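Local coordinates for DUF5624 domain-containing protein (Legionella pneumophila subsp. pneumophila, PDB 4JX2), which is of unknown function, a putative secreted protein of the DUF5624 family with a mixed alpha-helical and beta-sheet structure, at residues P169-H174 with F231-L236; V226-F231 with E367-R372; G389-G394 with S407-T412. All blocks are in the same frame, centred on the assembly; numbering follows the deposited sequence.

Contact 1. Residues P169-H174 with F231-L236; sequences PAWKPH and FMLTAL
Ala170 and Trp171, in the loop before helix 175-197, pack against Leu236 and Leu233 of helix 223-247: the CA atoms of Ala170 and Leu236 are 6.9 Å apart, those of Trp171 and Leu233 7.4 Å. The loop winds tightly here. Lys172 N bonds to Pro169 O and His174 N to Trp171 O, a short 3-10 segment spans Lys172 and Pro173, and His174 then takes the N-cap position of helix 175-197. Residues 231-236 are regular helix.

The indole of Trp171 does most of the reaching. It runs out beside its own backbone N, with CG anti to the carbonyl carbon (chi1 -65°), and brings NE1 to the main-chain carbonyl of Leu233. This hydrogen bond, Trp171 NE1 to Leu233 O at 2.9 Å, is bent at the hydrogen (141°). The acceptor lies in the plane of the indole, but the donor comes to the side of the C=O and stands well off the carbonyl plane. The same leucine also touches the ring itself: its CD2 sits over one face of the five-membered ring, 4.2 Å from the centroid, as a CH-pi contact. At the rim of the indole, Leu236 CD2 lies near the ring plane, 4.0 Å from Trp171 CD1. Leu236 also turns its CG to the methyl of Ala170, with 3.7 Å between CG and Ala170 CB.

Farther along helix 223-247, Gln237 touches the indole, and Met113 of helix 110-117 packs on it as well. All four touching residues are buried. A loop held on a helix in this way, through a tryptophan N-H on a backbone carbonyl and leucine methyls round the ring, is interior packing within the helical DUF5624 region.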
loop_
_atom_site.group_PDB
_atom_site.type_symbol
_atom_site.label_atom_id
_atom_site.label_comp_id
_atom_site.label_asym_id
_atom_site.label_seq_id
_atom_site.Cartn_x
_atom_site.Cartn_y
_atom_site.Cartn_z
ATOM N N PRO A 169 4.954 6.585 -33.093
ATOM C CA PRO A 169 4.360 5.831 -34.228
ATOM C C PRO A 169 2.922 5.344 -34.007
ATOM O O PRO A 169 2.171 5.336 -34.973
ATOM C CB PRO A 169 5.320 4.667 -34.460
ATOM C CG PRO A 169 6.262 4.669 -33.286
ATOM C CD PRO A 169 6.256 6.015 -32.679
ATOM N N ALA A 170 2.511 5.044 -32.767
ATOM C CA ALA A 170 1.145 4.621 -32.414
ATOM C C ALA A 170 0.053 5.692 -32.728
ATOM O O ALA A 170 -1.140 5.365 -32.851
ATOM C CB ALA A 170 1.095 4.276 -30.933
ATOM N N TRP A 171 0.469 6.974 -32.797
ATOM C CA TRP A 171 -0.405 8.120 -33.074
ATOM C C TRP A 171 -0.539 8.386 -34.567
ATOM O O TRP A 171 -1.520 9.007 -34.980
ATOM C CB TRP A 171 0.143 9.379 -32.394
ATOM C CG TRP A 171 0.164 9.347 -30.887
ATOM C CD1 TRP A 171 -0.253 8.336 -30.065
ATOM C CD2 TRP A 171 0.684 10.371 -30.032
ATOM N NE1 TRP A 171 -0.039 8.677 -28.752
ATOM C CE2 TRP A 171 0.515 9.931 -28.703
ATOM C CE3 TRP A 171 1.233 11.647 -30.261
ATOM C CZ2 TRP A 171 0.887 10.715 -27.612
ATOM C CZ3 TRP A 171 1.609 12.415 -29.178
ATOM C CH2 TRP A 171 1.458 11.940 -27.876
ATOM N N LYS A 172 0.449 7.932 -35.376
ATOM C CA LYS A 172 0.486 8.131 -36.827
ATOM C C LYS A 172 -0.902 7.950 -37.493
ATOM O O LYS A 172 -1.280 8.868 -38.211
ATOM C CB LYS A 172 1.531 7.238 -37.515
ATOM C CG LYS A 172 2.115 7.839 -38.795
ATOM C CD LYS A 172 2.818 6.766 -39.634
ATOM C CE LYS A 172 3.506 7.302 -40.875
ATOM N NZ LYS A 172 3.673 6.242 -41.922
ATOM N N PRO A 173 -1.724 6.887 -37.235
ATOM C CA PRO A 173 -3.036 6.802 -37.907
ATOM C C PRO A 173 -4.015 7.960 -37.626
ATOM O O PRO A 173 -4.952 8.136 -38.397
ATOM C CB PRO A 173 -3.624 5.498 -37.344
ATOM C CG PRO A 173 -2.486 4.707 -36.909
ATOM C CD PRO A 173 -1.491 5.684 -36.400
ATOM N N HIS A 174 -3.814 8.738 -36.540
ATOM C CA HIS A 174 -4.746 9.787 -36.113
ATOM C C HIS A 174 -4.143 11.200 -35.989
ATOM O O HIS A 174 -4.789 12.078 -35.414
ATOM C CB HIS A 174 -5.335 9.385 -34.749
ATOM C CG HIS A 174 -5.663 7.925 -34.657
ATOM N ND1 HIS A 174 -4.826 7.032 -33.976
ATOM C CD2 HIS A 174 -6.689 7.236 -35.207
ATOM C CE1 HIS A 174 -5.393 5.844 -34.108
ATOM N NE2 HIS A 174 -6.522 5.917 -34.832
ATOM N N PHE A 231 -5.703 11.482 -22.306
ATOM C CA PHE A 231 -5.242 10.447 -21.379
ATOM C C PHE A 231 -4.967 9.134 -22.147
ATOM O O PHE A 231 -3.942 8.474 -21.922
ATOM C CB PHE A 231 -6.264 10.210 -20.241
ATOM C CG PHE A 231 -6.235 11.207 -19.104
ATOM C CD1 PHE A 231 -5.034 11.602 -18.533
ATOM C CD2 PHE A 231 -7.418 11.697 -18.555
ATOM C CE1 PHE A 231 -5.016 12.501 -17.453
ATOM C CE2 PHE A 231 -7.398 12.628 -17.503
ATOM C CZ PHE A 231 -6.197 13.005 -16.944
HETATM N N MSE A 232 -5.887 8.783 -23.069
HETATM C CA MSE A 232 -5.791 7.618 -23.944
HETATM C C MSE A 232 -4.506 7.643 -24.777
HETATM O O MSE A 232 -3.868 6.609 -24.941
HETATM C CB MSE A 232 -6.995 7.565 -24.902
HETATM C CG MSE A 232 -8.251 7.034 -24.285
HETATM SE SE MSE A 232 -8.218 5.143 -23.872
HETATM C CE MSE A 232 -10.006 4.914 -23.109
ATOM N N LEU A 233 -4.137 8.809 -25.318
ATOM C CA LEU A 233 -2.968 8.911 -26.192
ATOM C C LEU A 233 -1.697 8.794 -25.417
ATOM O O LEU A 233 -0.726 8.236 -25.920
ATOM C CB LEU A 233 -2.981 10.204 -27.013
ATOM C CG LEU A 233 -4.112 10.339 -28.062
ATOM C CD1 LEU A 233 -4.175 11.742 -28.559
ATOM C CD2 LEU A 233 -3.932 9.368 -29.226
ATOM N N THR A 234 -1.716 9.285 -24.182
ATOM C CA THR A 234 -0.607 9.240 -23.239
ATOM C C THR A 234 -0.359 7.776 -22.867
ATOM O O THR A 234 0.792 7.348 -22.938
ATOM C CB THR A 234 -0.905 10.144 -22.030
ATOM O OG1 THR A 234 -1.054 11.504 -22.461
ATOM C CG2 THR A 234 0.172 10.100 -21.006
ATOM N N ALA A 235 -1.427 7.004 -22.507
ATOM C CA ALA A 235 -1.344 5.573 -22.175
ATOM C C ALA A 235 -0.791 4.781 -23.363
ATOM O O ALA A 235 0.153 4.003 -23.203
ATOM C CB ALA A 235 -2.725 5.040 -21.803
ATOM N N LEU A 236 -1.369 5.020 -24.560
ATOM C CA LEU A 236 -0.990 4.386 -25.806
ATOM C C LEU A 236 0.493 4.628 -26.116
ATOM O O LEU A 236 1.179 3.669 -26.446
ATOM C CB LEU A 236 -1.888 4.894 -26.954
ATOM C CG LEU A 236 -1.578 4.432 -28.392
ATOM C CD1 LEU A 236 -1.605 2.895 -28.528
ATOM C CD2 LEU A 236 -2.541 5.096 -29.398
#

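Contact 2. Residues V226-F231 with E367-R372; sequences VMIGTF and EDFLMR
Within residues 226-231 of helix 223-247, Ile228 carries the contact with Phe369 and Leu370 of helix 366-378, and the CA atoms of Ile228 and Phe369 stand 6.8 Å apart. Its two branches divide the work. Ile228 CG2 lies 3.7 Å from Phe369 CB, at the root of the aromatic side chain, and approaches the ring only obliquely. Ile228 CG1 meets Leu370 CD2, also at 3.7 Å. CG1 stands anti to the carbonyl carbon (chi1 -55°), and the turn at chi2 (-47°) lays Ile228 CD1 3.7 Å from Phe369 O. Ile228 and Phe369 cross at about a right angle, and beyond CB the phenyl ring leads away from residues 226-231, toward Trp391 of helix 386-398, which it meets edge-to-face.

Around this tight centre the contact thins quickly. Met227, a selenomethionine, starts toward the other helix, yet Met227 CE stays 5.8 Å from Leu370 CD2, and the side chain packs instead on Leu373. Leu370 is partly exposed; on this outer flank it also packs on Ile343 of the second subunit, and Met371 on Ile346 of that subunit. Arg372 turns elsewhere, to a salt bridge with Asp357.

Everything that passes between the two segments is carbon against carbon or against a backbone carbonyl. Here the join is the fit of Ile228 against Phe369 and Leu370, and Leu373 extends the apolar seam to Met227, Ile228 and Phe231. No polar pair links these segments, so their hold probably rests on shape and the burial of apolar surface.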
loop_
_atom_site.group_PDB
_atom_site.type_symbol
_atom_site.label_atom_id
_atom_site.label_comp_id
_atom_site.label_asym_id
_atom_site.label_seq_id
_atom_site.Cartn_x
_atom_site.Cartn_y
_atom_site.Cartn_z
ATOM N N VAL A 226 -12.094 15.596 -24.382
ATOM C CA VAL A 226 -10.704 15.976 -24.621
ATOM C C VAL A 226 -9.849 15.337 -23.517
ATOM O O VAL A 226 -8.782 14.804 -23.815
ATOM C CB VAL A 226 -10.512 17.518 -24.723
ATOM C CG1 VAL A 226 -9.046 17.922 -24.663
ATOM C CG2 VAL A 226 -11.141 18.052 -25.989
HETATM N N MSE A 227 -10.331 15.350 -22.261
HETATM C CA MSE A 227 -9.600 14.750 -21.148
HETATM C C MSE A 227 -9.407 13.262 -21.345
HETATM O O MSE A 227 -8.295 12.797 -21.145
HETATM C CB MSE A 227 -10.277 15.034 -19.820
HETATM C CG MSE A 227 -9.990 16.438 -19.359
HETATM SE SE MSE A 227 -10.559 16.762 -17.582
HETATM C CE MSE A 227 -12.553 16.930 -17.864
ATOM N N ILE A 228 -10.439 12.528 -21.811
ATOM C CA ILE A 228 -10.328 11.086 -22.052
ATOM C C ILE A 228 -9.386 10.828 -23.253
ATOM O O ILE A 228 -8.466 10.017 -23.131
ATOM C CB ILE A 228 -11.715 10.399 -22.222
ATOM C CG1 ILE A 228 -12.676 10.671 -21.012
ATOM C CG2 ILE A 228 -11.569 8.893 -22.506
ATOM C CD1 ILE A 228 -12.072 10.494 -19.515
ATOM N N GLY A 229 -9.593 11.552 -24.358
ATOM C CA GLY A 229 -8.791 11.412 -25.568
ATOM C C GLY A 229 -7.304 11.578 -25.327
ATOM O O GLY A 229 -6.502 10.735 -25.728
ATOM N N THR A 230 -6.932 12.648 -24.618
ATOM C CA THR A 230 -5.544 12.977 -24.271
ATOM C C THR A 230 -4.951 11.933 -23.336
ATOM O O THR A 230 -3.815 11.531 -23.569
ATOM C CB THR A 230 -5.441 14.369 -23.658
ATOM O OG1 THR A 230 -6.405 14.501 -22.606
ATOM C CG2 THR A 230 -5.623 15.455 -24.667
ATOM N N PHE A 231 -5.703 11.482 -22.306
ATOM C CA PHE A 231 -5.242 10.447 -21.379
ATOM C C PHE A 231 -4.967 9.134 -22.147
ATOM O O PHE A 231 -3.942 8.474 -21.922
ATOM C CB PHE A 231 -6.264 10.210 -20.241
ATOM C CG PHE A 231 -6.235 11.207 -19.104
ATOM C CD1 PHE A 231 -5.034 11.602 -18.533
ATOM C CD2 PHE A 231 -7.418 11.697 -18.555
ATOM C CE1 PHE A 231 -5.016 12.501 -17.453
ATOM C CE2 PHE A 231 -7.398 12.628 -17.503
ATOM C CZ PHE A 231 -6.197 13.005 -16.944
ATOM N N GLU A 367 -19.142 7.611 -21.328
ATOM C CA GLU A 367 -19.700 7.788 -19.982
ATOM C C GLU A 367 -18.883 6.984 -18.946
ATOM O O GLU A 367 -18.616 7.483 -17.852
ATOM C CB GLU A 367 -21.162 7.348 -19.972
ATOM C CG GLU A 367 -21.991 7.909 -18.834
ATOM C CD GLU A 367 -23.272 7.141 -18.537
ATOM O OE1 GLU A 367 -23.837 6.519 -19.470
ATOM O OE2 GLU A 367 -23.714 7.168 -17.364
ATOM N N ASP A 368 -18.444 5.766 -19.329
ATOM C CA ASP A 368 -17.649 4.883 -18.492
ATOM C C ASP A 368 -16.329 5.538 -18.049
ATOM O O ASP A 368 -15.982 5.512 -16.868
ATOM C CB ASP A 368 -17.388 3.564 -19.224
ATOM C CG ASP A 368 -18.636 2.737 -19.534
ATOM O OD1 ASP A 368 -19.743 3.122 -19.070
ATOM O OD2 ASP A 368 -18.509 1.702 -20.247
ATOM N N PHE A 369 -15.628 6.159 -18.980
ATOM C CA PHE A 369 -14.339 6.787 -18.715
ATOM C C PHE A 369 -14.511 8.059 -17.877
ATOM O O PHE A 369 -13.712 8.302 -16.962
ATOM C CB PHE A 369 -13.619 7.037 -20.047
ATOM C CG PHE A 369 -13.401 5.722 -20.768
ATOM C CD1 PHE A 369 -12.502 4.778 -20.272
ATOM C CD2 PHE A 369 -14.160 5.390 -21.880
ATOM C CE1 PHE A 369 -12.360 3.536 -20.885
ATOM C CE2 PHE A 369 -13.997 4.158 -22.515
ATOM C CZ PHE A 369 -13.102 3.236 -22.012
ATOM N N LEU A 370 -15.604 8.800 -18.106
ATOM C CA LEU A 370 -15.925 9.987 -17.305
ATOM C C LEU A 370 -16.181 9.592 -15.848
ATOM O O LEU A 370 -15.658 10.246 -14.940
ATOM C CB LEU A 370 -17.127 10.749 -17.889
ATOM C CG LEU A 370 -16.921 11.385 -19.269
ATOM C CD1 LEU A 370 -18.029 12.280 -19.578
ATOM C CD2 LEU A 370 -15.632 12.202 -19.330
HETATM N N MSE A 371 -16.910 8.471 -15.638
HETATM C CA MSE A 371 -17.187 7.889 -14.333
HETATM C C MSE A 371 -15.875 7.471 -13.644
HETATM O O MSE A 371 -15.662 7.766 -12.457
HETATM C CB MSE A 371 -18.135 6.714 -14.479
HETATM C CG MSE A 371 -19.547 7.127 -14.852
HETATM SE SE MSE A 371 -20.729 5.585 -14.777
HETATM C CE MSE A 371 -20.756 5.115 -16.492
ATOM N N ARG A 372 -14.968 6.877 -14.418
ATOM C CA ARG A 372 -13.687 6.427 -13.915
ATOM C C ARG A 372 -12.760 7.619 -13.636
ATOM O O ARG A 372 -11.991 7.563 -12.666
ATOM C CB ARG A 372 -13.051 5.425 -14.883
ATOM C CG ARG A 372 -11.900 4.644 -14.299
ATOM C CD ARG A 372 -12.256 3.785 -13.099
ATOM N NE ARG A 372 -11.141 2.895 -12.770
ATOM C CZ ARG A 372 -10.931 1.728 -13.363
ATOM N NH1 ARG A 372 -11.777 1.283 -14.280
ATOM N NH2 ARG A 372 -9.884 0.988 -13.030
#

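Contact 3. Residues G389-G394 with S407-T412; sequences GFWMAG and SIPGIT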
loop_
_atom_site.group_PDB
_atom_site.type_symbol
_atom_site.label_atom_id
_atom_site.label_comp_id
_atom_site.label_asym_id
_atom_site.label_seq_id
_atom_site.Cartn_x
_atom_site.Cartn_y
_atom_site.Cartn_z
ATOM N N GLY A 389 -5.805 3.522 -18.252
ATOM C CA GLY A 389 -4.734 2.534 -18.167
ATOM C C GLY A 389 -5.181 1.092 -18.263
ATOM O O GLY A 389 -4.631 0.336 -19.078
ATOM N N PHE A 390 -6.202 0.704 -17.435
ATOM C CA PHE A 390 -6.781 -0.648 -17.441
ATOM C C PHE A 390 -7.426 -0.962 -18.786
ATOM O O PHE A 390 -7.240 -2.071 -19.292
ATOM C CB PHE A 390 -7.783 -0.853 -16.292
ATOM C CG PHE A 390 -7.123 -0.941 -14.935
ATOM C CD1 PHE A 390 -6.857 0.207 -14.195
ATOM C CD2 PHE A 390 -6.774 -2.172 -14.392
ATOM C CE1 PHE A 390 -6.214 0.131 -12.956
ATOM C CE2 PHE A 390 -6.159 -2.249 -13.131
ATOM C CZ PHE A 390 -5.860 -1.095 -12.438
ATOM N N TRP A 391 -8.143 0.009 -19.387
ATOM C CA TRP A 391 -8.782 -0.168 -20.705
ATOM C C TRP A 391 -7.745 -0.291 -21.845
ATOM O O TRP A 391 -7.841 -1.226 -22.647
ATOM C CB TRP A 391 -9.777 0.971 -21.029
ATOM C CG TRP A 391 -10.639 0.619 -22.199
ATOM C CD1 TRP A 391 -11.773 -0.149 -22.183
ATOM C CD2 TRP A 391 -10.346 0.874 -23.582
ATOM N NE1 TRP A 391 -12.219 -0.361 -23.467
ATOM C CE2 TRP A 391 -11.376 0.274 -24.347
ATOM C CE3 TRP A 391 -9.323 1.568 -24.252
ATOM C CZ2 TRP A 391 -11.425 0.371 -25.747
ATOM C CZ3 TRP A 391 -9.359 1.640 -25.635
ATOM C CH2 TRP A 391 -10.413 1.064 -26.367
HETATM N N MSE A 392 -6.793 0.669 -21.947
HETATM C CA MSE A 392 -5.793 0.663 -23.011
HETATM C C MSE A 392 -4.875 -0.584 -22.927
HETATM O O MSE A 392 -4.516 -1.101 -23.975
HETATM C CB MSE A 392 -4.994 1.978 -23.050
HETATM C CG MSE A 392 -4.046 2.097 -24.269
HETATM SE SE MSE A 392 -4.903 1.903 -26.032
HETATM C CE MSE A 392 -5.593 3.714 -26.307
ATOM N N ALA A 393 -4.542 -1.099 -21.725
ATOM C CA ALA A 393 -3.726 -2.317 -21.624
ATOM C C ALA A 393 -4.478 -3.505 -22.234
ATOM O O ALA A 393 -3.901 -4.245 -23.019
ATOM C CB ALA A 393 -3.366 -2.602 -20.178
ATOM N N GLY A 394 -5.774 -3.614 -21.938
ATOM C CA GLY A 394 -6.639 -4.668 -22.449
ATOM C C GLY A 394 -6.878 -4.600 -23.939
ATOM O O GLY A 394 -6.828 -5.639 -24.614
ATOM N N SER A 407 -9.285 1.026 -31.258
ATOM C CA SER A 407 -10.164 2.204 -31.244
ATOM C C SER A 407 -9.752 3.048 -30.061
ATOM O O SER A 407 -9.224 2.501 -29.091
ATOM C CB SER A 407 -11.636 1.829 -31.182
ATOM O OG SER A 407 -11.900 0.966 -30.096
ATOM N N ILE A 408 -9.878 4.384 -30.175
ATOM C CA ILE A 408 -9.428 5.259 -29.089
ATOM C C ILE A 408 -10.570 6.183 -28.613
ATOM O O ILE A 408 -10.805 7.226 -29.241
ATOM C CB ILE A 408 -8.136 6.071 -29.483
ATOM C CG1 ILE A 408 -7.061 5.166 -30.144
ATOM C CG2 ILE A 408 -7.575 6.821 -28.275
ATOM C CD1 ILE A 408 -6.067 5.862 -30.816
ATOM N N PRO A 409 -11.248 5.833 -27.487
ATOM C CA PRO A 409 -12.292 6.713 -26.938
ATOM C C PRO A 409 -11.777 8.131 -26.692
ATOM O O PRO A 409 -10.688 8.314 -26.151
ATOM C CB PRO A 409 -12.676 6.008 -25.634
ATOM C CG PRO A 409 -12.399 4.544 -25.912
ATOM C CD PRO A 409 -11.083 4.633 -26.639
ATOM N N GLY A 410 -12.540 9.115 -27.161
ATOM C CA GLY A 410 -12.188 10.530 -27.076
ATOM C C GLY A 410 -11.402 11.030 -28.281
ATOM O O GLY A 410 -11.118 12.225 -28.377
ATOM N N ILE A 411 -11.031 10.110 -29.211
ATOM C CA ILE A 411 -10.279 10.403 -30.429
ATOM C C ILE A 411 -11.040 9.872 -31.646
ATOM O O ILE A 411 -11.422 10.650 -32.522
ATOM C CB ILE A 411 -8.823 9.843 -30.370
ATOM C CG1 ILE A 411 -8.028 10.404 -29.150
ATOM C CG2 ILE A 411 -8.081 10.076 -31.706
ATOM C CD1 ILE A 411 -7.766 11.908 -29.179
ATOM N N THR A 412 -11.277 8.559 -31.690
ATOM C CA THR A 412 -11.971 7.923 -32.819
ATOM C C THR A 412 -13.442 7.665 -32.514
ATOM O O THR A 412 -14.219 7.437 -33.441
ATOM C CB THR A 412 -11.285 6.601 -33.212
ATOM O OG1 THR A 412 -11.361 5.675 -32.128
ATOM C CG2 THR A 412 -9.844 6.791 -33.634
#
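Met392, on helix 386-398, and Ile408, in the irregular segment that follows that helix, mark the closest backbone approach, with CA atoms 8.4 Å apart, so side chains from both segments, and the carbonyl of Ser407, bridge the distance.

Trp391 leads from the helix. Its CG stands anti to the backbone N (chi1 -167°), which sends the six-membered ring out to the loop. Pro409 lies over one face, its CG 4.2 Å from the centroid of that ring in a CH-pi contact displaced toward the rim, while Pro409 CD comes 3.6 Å from Trp391 CZ3. The carbonyl O of Ser407 meets the indole at its edge, in the ring plane, 3.3 Å from Trp391 CH2. Beside this, the selenomethionine Met392 bends at both chi2 and chi3 and brings CE to the CG2 branch of Ile408, 4.2 Å away.

The loop face is shaped by its own hydrogen bonds. Ile411 N bonds to Ile408 O at 2.9 Å, closing a type II beta turn with Pro409 and Gly410 at its corners; the positive phi of Gly410 (90°) is the usual one for the second corner. Thr412 N reaches the same oxygen from the other face of its plane, and the hydroxyl of Thr412 takes a nearly straight bond from Ile408 N (2.8 Å, 163°). These bonds fix the turn while Pro409 is presented to the indole.

Tyr358 meets Trp391 edge-to-face, and Pro409 also packs on Phe369. On the far flank Ile411 rests on Thr177 and Met181 and touches Leu233, so helices 386-398, 223-247, 366-378 and 175-197 all border the turn.

All three contacts are largely buried, and only contact 2 reaches the border with the second subunit. Contacts 1 and 2 share helix 223-247, including Phe231, which ends segment 226-231 and begins segment 231-236; their centres are about 14 Å apart, and the centre of contact 3 lies about 9 Å from each. Met232 ties them together: it packs on Ile408 and Pro409 of contact 3 and touches Phe369 of contact 2. His174 of contact 1 likewise lies on Ile408 and Thr412. The chemistry differs. Contact 1 adds a side-chain to backbone hydrogen bond, contact 2 is apolar helix-to-helix packing, and contact 3 sets a proline turn against an indole face.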